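Local coordinates for protein exopolygalacturonase (Yersinia enterocolitica, PDB 2UVF) that probably hydrolyses the galacturonan chains of pectin from their ends, as a periplasmic exo-acting family 28 glycoside hydrolase, at residues E454-Y459 / R483-R488; E61-I66 / F106-V111; R231-S236 / A409-K414. One frame throughout, in Å; residues are numbered along the deposited sequence.

Contact 1 (E454-Y459 / R483-R488); sequences ENNVMY and RNNAMR. With SO4 (sulfate ion), chain E.
Strands 457-459 and 485-488 run parallel at 9° with their axes 4.7 Å apart. Ala-486 N donates to Asn-456 O (3.1 Å), Met-458 N to Ala-486 O (2.9 Å) and Arg-488 N to Met-458 O (2.9 Å). N-terminal to these bonds the chain turns a corner at Asn-484, while Asn-455 lies beside it in the same backbone conformation. Such in-register stacking of successive coils is the hallmark of the parallel beta-helix of family 28. Asn-484 OD1 accepts from Asn-526 ND2 on strand 518-532, and Asn-484 ND2 donates to Glu-61 O. Just before the corner, Glu-454 and Arg-483 lie side by side. NE and NH2 of Arg-483 both hold Glu-454 OE1 (NE at 3.2 Å), in the guanidinium plane but above one face of the carboxylate; Glu-454 OE2 is taken by Trp-425 and Gln-113. Met-458 bends at chi2 (73°), bringing its SD to 3.9 Å from Met-487 CG. On the other face, covered partly by Phe-98, the Tyr-459 ring and Arg-488 guanidinium lie alongside with nearly parallel planes (2° apart), ring CD1 touching Arg-488 CG. Arg-488 NH2 also binds a sulfate, probably from the crystallisation liquor, 3.0 Å from its O1.

Contact 2 (E61-I66 / F106-V111); sequences EDTRKI and FQHKIV
His-108 and Val-111 are the residues through which loop 106-111 meets Thr-63 and Ile-66, joining two loops of the fibronectin type III domain on the side where it rests on the beta-helix. The meeting is small, and no direct hydrogen bond crosses it. His-108 comes first. Its CG stands anti to the backbone N, and this chi1 (-177°) brings the end of the ring near Thr-63, whose side chain it crosses at about a right angle. A water bridges the two: it lies in the ring plane at the imidazole edge, 2.7 Å from His-108 NE2, and 2.5 Å from Thr-63 OG1, a length short enough to be read with caution. The ring also packs on Asn-484 and Asn-526 of the beta-helix. Ile-110 then turns its side chain from loop 61-66 and packs on Ile-95 of helix 92-100. Val-111 swings back and makes the apolar part of the contact. Its CG2 meets Thr-63 CG2 tip to tip at 3.9 Å, and CG1 reaches 3.3 Å from the backbone O of Ile-66. The turn there, type I from Thr-63 to Ile-66, is closed by Ile-66 N donating to Thr-63 O (3.0 Å). Just ahead of it Asp-62 forms an Asx turn, accepting from Arg-64 N, and a salt bridge in which the guanidinium of Arg-64 grips the carboxylate side-on. Asp-62 OD1 is thereby held from opposite faces of the carboxylate plane, by Arg-64 N at 3.2 Å and Arg-64 NE at 2.9 Å.

Contact 3 (R231-S236 / A409-K414); sequences RLYPYS and AGTGEK. With SO4 (sulfate ion), chain D.
Tyr-235 OH accepts a nearly straight hydrogen bond from Thr-411 N (2.9 Å, 159°), and Gln-418 NE2 adds a weak second one. The bond ties together two loops that project from the beta-helix beside its substrate cleft: 231-236, which carries Leu-232 of the glycan pocket, and 409-414, which follows strand 405-408. Loop 231-236 is folded by a type I turn from Tyr-233 to Ser-236, closed by Ser-236 N donating to Tyr-233 O (3.0 Å). Within it the phenol of Tyr-235 is steered across to the other loop by a chi1 of 41°, which sets CG between the backbone N and the carbonyl carbon. The hydroxyl thus comes to 3.2 Å from Gly-410 CA as well, and CE1 of the same ring rests near the carbonyl O of Thr-411. At the ring's other side CD2 lies against Lys-414 CB (3.5 Å); the two side chains run past one another head to tail, and a kink at chi2 carries the lysine amine clear of the ring. Tyr-233, whose side chain lies about 4 Å from the bound galacturonate, is packed on both faces. Gly-410 CA makes a CH-pi contact over one face, 3.8 Å from the ring centroid and 24° off the normal, with Tyr-235 OH over the rim of that same face. Leu-232 CG covers the centre of the opposite face. The Tyr-233 hydroxyl bonds to His-443 ND1; Leu-232 and His-443 both belong to the glycan pocket. At the start of the loop, a sulfate, probably from the crystallisation liquor and also bound by Arg-337, receives the backbone N-H of Arg-231, whose N is 2.9 Å from sulfate O2.

Overall arrangement
From the N terminus, contact 2 closes first, joining two loops of the fibronectin type III domain separated by strands and helices 81-88 and 92-100. Contact 3 follows, bringing together loops 173 residues apart at the substrate cleft. Contact 1 comes last and links neighbouring coils of the beta-helix, strands 448-459 and 476-490. The three lie in series, none nesting or crossing. Contacts 1 and 2 meet at the domain interface, where Gln-107 NE2 probably donates to Met-487 O (3.0 Å) and Asn-484 ND2 to Glu-61 O. Contact 3 sits across the chain's centre, its centre about 32 Å from that of contact 1 and about 40 Å from that of contact 2.

Contact 1 (E454-Y459 / R483-R488)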
loop_
_atom_site.group_PDB
_atom_site.type_symbol
_atom_site.label_atom_id
_atom_site.label_comp_id
_atom_site.label_asym_id
_atom_site.label_seq_id
_atom_site.Cartn_x
_atom_site.Cartn_y
_atom_site.Cartn_z
ATOM N N GLU A 454 -3.915 10.908 -3.157
ATOM C CA GLU A 454 -4.777 11.679 -4.066
ATOM C C GLU A 454 -5.182 10.877 -5.273
ATOM O O GLU A 454 -4.432 10.050 -5.755
ATOM C CB GLU A 454 -4.087 12.974 -4.526
ATOM C CG GLU A 454 -2.681 12.774 -5.116
ATOM C CD GLU A 454 -2.093 14.052 -5.658
ATOM O OE1 GLU A 454 -2.776 15.097 -5.568
ATOM O OE2 GLU A 454 -0.946 14.016 -6.170
ATOM N N ASN A 455 -6.373 11.164 -5.772
ATOM C CA ASN A 455 -6.829 10.680 -7.077
ATOM C C ASN A 455 -6.937 9.158 -7.068
ATOM O O ASN A 455 -6.448 8.473 -7.975
ATOM C CB ASN A 455 -5.952 11.224 -8.233
ATOM C CG ASN A 455 -6.131 12.738 -8.468
ATOM O OD1 ASN A 455 -5.198 13.542 -8.293
ATOM N ND2 ASN A 455 -7.316 13.123 -8.887
ATOM N N ASN A 456 -7.607 8.664 -6.019
ATOM C CA ASN A 456 -7.815 7.263 -5.759
ATOM C C ASN A 456 -9.322 7.038 -5.692
ATOM O O ASN A 456 -10.100 7.947 -5.384
ATOM C CB ASN A 456 -7.182 6.808 -4.408
ATOM C CG ASN A 456 -5.662 6.956 -4.356
ATOM O OD1 ASN A 456 -4.920 6.195 -4.972
ATOM N ND2 ASN A 456 -5.195 7.916 -3.584
ATOM N N VAL A 457 -9.725 5.806 -5.956
ATOM C CA VAL A 457 -11.118 5.394 -5.811
ATOM C C VAL A 457 -11.194 4.219 -4.816
ATOM O O VAL A 457 -10.371 3.307 -4.874
ATOM C CB VAL A 457 -11.736 5.047 -7.213
ATOM C CG1 VAL A 457 -12.808 4.028 -7.107
ATOM C CG2 VAL A 457 -12.273 6.310 -7.858
ATOM N N MET A 458 -12.161 4.271 -3.896
ATOM C CA MET A 458 -12.369 3.193 -2.925
ATOM C C MET A 458 -13.796 2.662 -3.031
ATOM O O MET A 458 -14.754 3.435 -2.962
ATOM C CB MET A 458 -12.140 3.687 -1.496
ATOM C CG MET A 458 -10.745 4.128 -1.174
ATOM S SD MET A 458 -10.287 5.706 -1.923
ATOM C CE MET A 458 -8.773 5.958 -1.022
ATOM N N TYR A 459 -13.924 1.349 -3.189
ATOM C CA TYR A 459 -15.225 0.701 -3.268
ATOM C C TYR A 459 -15.236 -0.517 -2.362
ATOM O O TYR A 459 -14.468 -1.427 -2.586
ATOM C CB TYR A 459 -15.527 0.317 -4.734
ATOM C CG TYR A 459 -16.808 -0.453 -4.894
ATOM C CD1 TYR A 459 -18.035 0.105 -4.532
ATOM C CD2 TYR A 459 -16.802 -1.744 -5.403
ATOM C CE1 TYR A 459 -19.234 -0.633 -4.661
ATOM C CE2 TYR A 459 -17.984 -2.476 -5.555
ATOM C CZ TYR A 459 -19.183 -1.915 -5.187
ATOM O OH TYR A 459 -20.332 -2.658 -5.313
ATOM N N ARG A 483 -6.880 13.607 -0.218
ATOM C CA ARG A 483 -7.604 14.540 -1.085
ATOM C C ARG A 483 -7.958 13.969 -2.456
ATOM O O ARG A 483 -7.344 13.022 -2.910
ATOM C CB ARG A 483 -6.803 15.853 -1.249
ATOM C CG ARG A 483 -5.546 15.736 -2.064
ATOM C CD ARG A 483 -5.004 17.100 -2.387
ATOM N NE ARG A 483 -3.861 17.057 -3.289
ATOM C CZ ARG A 483 -2.885 17.971 -3.318
ATOM N NH1 ARG A 483 -2.895 18.997 -2.469
ATOM N NH2 ARG A 483 -1.888 17.841 -4.179
ATOM N N ASN A 484 -8.932 14.585 -3.124
ATOM C CA ASN A 484 -9.250 14.213 -4.490
ATOM C C ASN A 484 -9.450 12.706 -4.615
ATOM O O ASN A 484 -8.925 12.065 -5.513
ATOM C CB ASN A 484 -8.161 14.690 -5.434
ATOM C CG ASN A 484 -8.055 16.188 -5.480
ATOM O OD1 ASN A 484 -8.997 16.900 -5.129
ATOM N ND2 ASN A 484 -6.902 16.681 -5.914
ATOM N N ASN A 485 -10.221 12.164 -3.680
ATOM C CA ASN A 485 -10.534 10.741 -3.633
ATOM C C ASN A 485 -12.026 10.574 -3.644
ATOM O O ASN A 485 -12.742 11.342 -3.000
ATOM C CB ASN A 485 -9.995 10.108 -2.339
ATOM C CG ASN A 485 -8.497 10.148 -2.251
ATOM O OD1 ASN A 485 -7.930 10.496 -1.213
ATOM N ND2 ASN A 485 -7.842 9.800 -3.322
ATOM N N ALA A 486 -12.489 9.535 -4.339
ATOM C CA ALA A 486 -13.901 9.202 -4.356
ATOM C C ALA A 486 -14.154 7.835 -3.759
ATOM O O ALA A 486 -13.430 6.888 -4.028
ATOM C CB ALA A 486 -14.472 9.295 -5.782
ATOM N N MET A 487 -15.216 7.725 -2.963
ATOM C CA MET A 487 -15.451 6.500 -2.215
ATOM C C MET A 487 -16.915 6.092 -2.191
ATOM O O MET A 487 -17.795 6.939 -2.143
ATOM C CB MET A 487 -14.925 6.641 -0.789
ATOM C CG MET A 487 -13.559 7.336 -0.691
ATOM S SD MET A 487 -12.685 6.990 0.857
ATOM C CE MET A 487 -13.318 8.168 2.003
ATOM N N ARG A 488 -17.167 4.787 -2.237
ATOM C CA ARG A 488 -18.546 4.295 -2.328
ATOM C C ARG A 488 -18.695 3.010 -1.530
ATOM O O ARG A 488 -17.872 2.108 -1.644
ATOM C CB ARG A 488 -18.958 4.091 -3.803
ATOM C CG ARG A 488 -20.236 3.302 -4.021
ATOM C CD ARG A 488 -20.858 3.500 -5.388
ATOM N NE ARG A 488 -22.323 3.458 -5.243
ATOM C CZ ARG A 488 -23.074 2.406 -5.563
ATOM N NH1 ARG A 488 -22.506 1.328 -6.095
ATOM N NH2 ARG A 488 -24.384 2.428 -5.362
HETATM S S SO4 E . -26.796 5.146 -4.657
HETATM O O1 SO4 E . -25.813 5.030 -5.744
HETATM O O2 SO4 E . -28.135 4.974 -5.227
HETATM O O3 SO4 E . -26.560 4.100 -3.656
HETATM O O4 SO4 E . -26.705 6.472 -4.035
#

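Contact 2 (E61-I66 / F106-V111)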
loop_
_atom_site.group_PDB
_atom_site.type_symbol
_atom_site.label_atom_id
_atom_site.label_comp_id
_atom_site.label_asym_id
_atom_site.label_seq_id
_atom_site.Cartn_x
_atom_site.Cartn_y
_atom_site.Cartn_z
ATOM N N GLU A 61 -4.118 20.703 -6.116
ATOM C CA GLU A 61 -5.178 20.509 -5.126
ATOM C C GLU A 61 -6.583 20.547 -5.742
ATOM O O GLU A 61 -7.467 19.780 -5.359
ATOM C CB GLU A 61 -5.058 21.585 -4.060
ATOM C CG GLU A 61 -5.926 21.394 -2.842
ATOM C CD GLU A 61 -5.603 22.411 -1.775
ATOM O OE1 GLU A 61 -5.663 23.628 -2.072
ATOM O OE2 GLU A 61 -5.284 22.007 -0.638
ATOM N N ASP A 62 -6.766 21.450 -6.700
ATOM C CA ASP A 62 -8.064 21.733 -7.308
ATOM C C ASP A 62 -8.000 21.356 -8.782
ATOM O O ASP A 62 -7.331 22.034 -9.574
ATOM C CB ASP A 62 -8.378 23.228 -7.133
ATOM C CG ASP A 62 -9.673 23.670 -7.830
ATOM O OD1 ASP A 62 -10.517 22.826 -8.230
ATOM O OD2 ASP A 62 -9.837 24.897 -7.973
ATOM N N THR A 63 -8.686 20.269 -9.140
ATOM C CA THR A 63 -8.654 19.739 -10.499
ATOM C C THR A 63 -10.007 19.915 -11.187
ATOM O O THR A 63 -10.280 19.287 -12.207
ATOM C CB THR A 63 -8.237 18.229 -10.527
ATOM O OG1 THR A 63 -9.222 17.446 -9.853
ATOM C CG2 THR A 63 -6.889 18.003 -9.854
ATOM N N ARG A 64 -10.846 20.778 -10.625
ATOM C CA ARG A 64 -12.196 21.027 -11.138
ATOM C C ARG A 64 -12.281 21.263 -12.652
ATOM O O ARG A 64 -13.280 20.890 -13.290
ATOM C CB ARG A 64 -12.834 22.204 -10.402
ATOM C CG ARG A 64 -13.439 21.834 -9.063
ATOM C CD ARG A 64 -14.133 23.019 -8.394
ATOM N NE ARG A 64 -13.185 23.973 -7.814
ATOM C CZ ARG A 64 -13.487 25.238 -7.517
ATOM N NH1 ARG A 64 -14.703 25.699 -7.763
ATOM N NH2 ARG A 64 -12.578 26.044 -6.986
ATOM N N LYS A 65 -11.242 21.881 -13.224
ATOM C CA LYS A 65 -11.272 22.263 -14.635
ATOM C C LYS A 65 -10.360 21.376 -15.501
ATOM O O LYS A 65 -10.405 21.443 -16.736
ATOM C CB LYS A 65 -10.957 23.760 -14.790
ATOM C CG LYS A 65 -11.500 24.645 -13.626
ATOM C CD LYS A 65 -11.548 26.150 -13.947
ATOM C CE LYS A 65 -12.803 26.535 -14.756
ATOM N NZ LYS A 65 -12.586 27.780 -15.576
ATOM N N ILE A 66 -9.558 20.530 -14.854
ATOM C CA ILE A 66 -8.636 19.633 -15.549
ATOM C C ILE A 66 -9.329 18.289 -15.745
ATOM O O ILE A 66 -9.723 17.649 -14.778
ATOM C CB ILE A 66 -7.296 19.456 -14.757
ATOM C CG1 ILE A 66 -6.728 20.828 -14.363
ATOM C CG2 ILE A 66 -6.274 18.642 -15.572
ATOM C CD1 ILE A 66 -5.759 20.829 -13.183
ATOM N N PHE A 106 -22.335 13.092 -8.333
ATOM C CA PHE A 106 -22.039 13.297 -6.917
ATOM C C PHE A 106 -20.554 13.089 -6.592
ATOM O O PHE A 106 -19.972 13.855 -5.831
ATOM C CB PHE A 106 -22.948 12.426 -6.040
ATOM C CG PHE A 106 -22.561 12.416 -4.587
ATOM C CD1 PHE A 106 -23.084 13.366 -3.700
ATOM C CD2 PHE A 106 -21.669 11.451 -4.094
ATOM C CE1 PHE A 106 -22.736 13.341 -2.343
ATOM C CE2 PHE A 106 -21.289 11.442 -2.754
ATOM C CZ PHE A 106 -21.826 12.383 -1.874
ATOM N N GLN A 107 -19.956 12.068 -7.195
ATOM C CA GLN A 107 -18.589 11.629 -6.903
ATOM C C GLN A 107 -17.514 12.533 -7.497
ATOM O O GLN A 107 -17.603 12.946 -8.663
ATOM C CB GLN A 107 -18.371 10.180 -7.386
ATOM C CG GLN A 107 -19.139 9.087 -6.596
ATOM C CD GLN A 107 -18.614 8.876 -5.191
ATOM O OE1 GLN A 107 -17.563 9.404 -4.821
ATOM N NE2 GLN A 107 -19.353 8.126 -4.394
ATOM N N HIS A 108 -16.506 12.849 -6.679
ATOM C CA HIS A 108 -15.314 13.552 -7.145
ATOM C C HIS A 108 -14.668 12.770 -8.284
ATOM O O HIS A 108 -14.329 11.596 -8.135
ATOM C CB HIS A 108 -14.283 13.745 -6.007
ATOM C CG HIS A 108 -13.072 14.519 -6.438
ATOM N ND1 HIS A 108 -13.022 15.897 -6.410
ATOM C CD2 HIS A 108 -11.891 14.110 -6.960
ATOM C CE1 HIS A 108 -11.857 16.302 -6.886
ATOM N NE2 HIS A 108 -11.155 15.237 -7.228
ATOM N N LYS A 109 -14.505 13.426 -9.426
ATOM C CA LYS A 109 -13.835 12.819 -10.577
ATOM C C LYS A 109 -12.322 12.996 -10.481
ATOM O O LYS A 109 -11.801 14.101 -10.563
ATOM C CB LYS A 109 -14.366 13.389 -11.904
ATOM C CG LYS A 109 -15.897 13.278 -12.102
ATOM C CD LYS A 109 -16.375 14.415 -13.038
ATOM C CE LYS A 109 -17.904 14.565 -13.079
ATOM N NZ LYS A 109 -18.438 15.321 -11.902
ATOM N N ILE A 110 -11.618 11.883 -10.323
ATOM C CA ILE A 110 -10.166 11.893 -10.215
ATOM C C ILE A 110 -9.512 12.116 -11.583
ATOM O O ILE A 110 -10.132 11.909 -12.617
ATOM C CB ILE A 110 -9.643 10.610 -9.507
ATOM C CG1 ILE A 110 -9.879 9.357 -10.357
ATOM C CG2 ILE A 110 -10.299 10.458 -8.123
ATOM C CD1 ILE A 110 -9.041 8.149 -9.949
ATOM N N VAL A 111 -8.258 12.552 -11.571
ATOM C CA VAL A 111 -7.481 12.706 -12.789
ATOM C C VAL A 111 -6.300 11.730 -12.788
ATOM O O VAL A 111 -5.827 11.314 -11.727
ATOM C CB VAL A 111 -7.026 14.185 -12.984
ATOM C CG1 VAL A 111 -8.257 15.105 -13.222
ATOM C CG2 VAL A 111 -6.166 14.687 -11.786
HETATM O O HOH W 1 -8.847 15.307 -8.640
#

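Contact 3 (R231-S236 / A409-K414)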
loop_
_atom_site.group_PDB
_atom_site.type_symbol
_atom_site.label_atom_id
_atom_site.label_comp_id
_atom_site.label_asym_id
_atom_site.label_seq_id
_atom_site.Cartn_x
_atom_site.Cartn_y
_atom_site.Cartn_z
ATOM N N ARG A 231 14.218 -9.867 12.545
ATOM C CA ARG A 231 13.430 -9.270 13.605
ATOM C C ARG A 231 12.932 -7.916 13.095
ATOM O O ARG A 231 13.704 -7.145 12.536
ATOM C CB ARG A 231 14.272 -9.085 14.869
ATOM C CG ARG A 231 14.539 -10.362 15.649
ATOM C CD ARG A 231 15.739 -10.202 16.594
ATOM N NE ARG A 231 15.713 -11.174 17.690
ATOM C CZ ARG A 231 16.201 -12.412 17.620
ATOM N NH1 ARG A 231 16.753 -12.869 16.497
ATOM N NH2 ARG A 231 16.124 -13.207 18.677
ATOM N N LEU A 232 11.642 -7.636 13.286
ATOM C CA LEU A 232 11.009 -6.425 12.763
ATOM C C LEU A 232 11.734 -5.145 13.182
ATOM O O LEU A 232 12.093 -4.314 12.334
ATOM C CB LEU A 232 9.531 -6.364 13.175
ATOM C CG LEU A 232 8.610 -5.355 12.474
ATOM C CD1 LEU A 232 8.441 -5.725 11.011
ATOM C CD2 LEU A 232 7.268 -5.343 13.181
ATOM N N TYR A 233 11.945 -4.991 14.484
ATOM C CA TYR A 233 12.656 -3.833 15.018
ATOM C C TYR A 233 13.925 -4.293 15.749
ATOM O O TYR A 233 14.051 -5.485 16.058
ATOM C CB TYR A 233 11.738 -2.988 15.906
ATOM C CG TYR A 233 10.482 -2.530 15.185
ATOM C CD1 TYR A 233 10.558 -1.843 13.969
ATOM C CD2 TYR A 233 9.225 -2.806 15.705
ATOM C CE1 TYR A 233 9.418 -1.439 13.305
ATOM C CE2 TYR A 233 8.081 -2.418 15.043
ATOM C CZ TYR A 233 8.178 -1.736 13.837
ATOM O OH TYR A 233 7.022 -1.350 13.180
ATOM N N PRO A 234 14.894 -3.375 15.968
ATOM C CA PRO A 234 16.100 -3.772 16.727
ATOM C C PRO A 234 15.758 -4.359 18.104
ATOM O O PRO A 234 16.473 -5.232 18.596
ATOM C CB PRO A 234 16.900 -2.460 16.860
ATOM C CG PRO A 234 15.938 -1.347 16.498
ATOM C CD PRO A 234 14.963 -1.968 15.519
ATOM N N TYR A 235 14.644 -3.899 18.677
ATOM C CA TYR A 235 14.167 -4.270 20.008
ATOM C C TYR A 235 13.085 -5.346 19.978
ATOM O O TYR A 235 12.390 -5.562 20.989
ATOM C CB TYR A 235 13.607 -3.028 20.718
ATOM C CG TYR A 235 12.780 -2.116 19.823
ATOM C CD1 TYR A 235 11.377 -2.237 19.749
ATOM C CD2 TYR A 235 13.399 -1.121 19.054
ATOM C CE1 TYR A 235 10.613 -1.390 18.921
ATOM C CE2 TYR A 235 12.646 -0.263 18.219
ATOM C CZ TYR A 235 11.259 -0.402 18.167
ATOM O OH TYR A 235 10.540 0.432 17.341
ATOM N N SER A 236 12.919 -5.988 18.820
ATOM C CA SER A 236 11.926 -7.062 18.673
ATOM C C SER A 236 12.571 -8.373 19.093
ATOM O O SER A 236 13.602 -8.761 18.543
ATOM C CB SER A 236 11.381 -7.138 17.236
ATOM O OG SER A 236 10.443 -6.096 16.990
ATOM N N ALA A 409 6.187 2.951 11.904
ATOM C CA ALA A 409 7.415 3.652 12.289
ATOM C C ALA A 409 8.042 3.196 13.627
ATOM O O ALA A 409 8.871 3.901 14.210
ATOM C CB ALA A 409 7.193 5.137 12.260
ATOM N N GLY A 410 7.677 1.998 14.079
ATOM C CA GLY A 410 8.244 1.430 15.294
ATOM C C GLY A 410 7.337 1.681 16.481
ATOM O O GLY A 410 6.267 2.276 16.348
ATOM N N THR A 411 7.749 1.214 17.656
ATOM C CA THR A 411 6.892 1.298 18.833
ATOM C C THR A 411 7.684 1.578 20.115
ATOM O O THR A 411 8.676 0.897 20.416
ATOM C CB THR A 411 5.991 0.018 19.012
ATOM O OG1 THR A 411 6.792 -1.129 19.321
ATOM C CG2 THR A 411 5.229 -0.282 17.755
ATOM N N GLY A 412 7.227 2.584 20.853
ATOM C CA GLY A 412 7.763 2.901 22.174
ATOM C C GLY A 412 8.982 3.803 22.150
ATOM O O GLY A 412 9.213 4.520 21.171
ATOM N N GLU A 413 9.770 3.738 23.229
ATOM C CA GLU A 413 10.897 4.647 23.457
ATOM C C GLU A 413 12.096 4.394 22.554
ATOM O O GLU A 413 12.769 5.342 22.149
ATOM C CB GLU A 413 11.325 4.617 24.934
ATOM C CG GLU A 413 11.988 5.905 25.434
ATOM C CD GLU A 413 11.072 7.148 25.381
ATOM O OE1 GLU A 413 9.835 6.997 25.339
ATOM O OE2 GLU A 413 11.594 8.286 25.399
ATOM N N LYS A 414 12.370 3.124 22.254
ATOM C CA LYS A 414 13.524 2.747 21.427
ATOM C C LYS A 414 13.347 3.069 19.938
ATOM O O LYS A 414 14.267 2.844 19.148
ATOM C CB LYS A 414 13.820 1.247 21.569
ATOM C CG LYS A 414 14.073 0.749 22.974
ATOM C CD LYS A 414 15.552 0.645 23.282
ATOM C CE LYS A 414 15.791 -0.242 24.497
ATOM N NZ LYS A 414 17.240 -0.556 24.651
HETATM S S SO4 D . 18.196 -9.574 12.260
HETATM O O1 SO4 D . 18.153 -10.713 11.341
HETATM O O2 SO4 D . 16.901 -8.877 12.340
HETATM O O3 SO4 D . 18.549 -10.049 13.606
HETATM O O4 SO4 D . 19.243 -8.671 11.765
#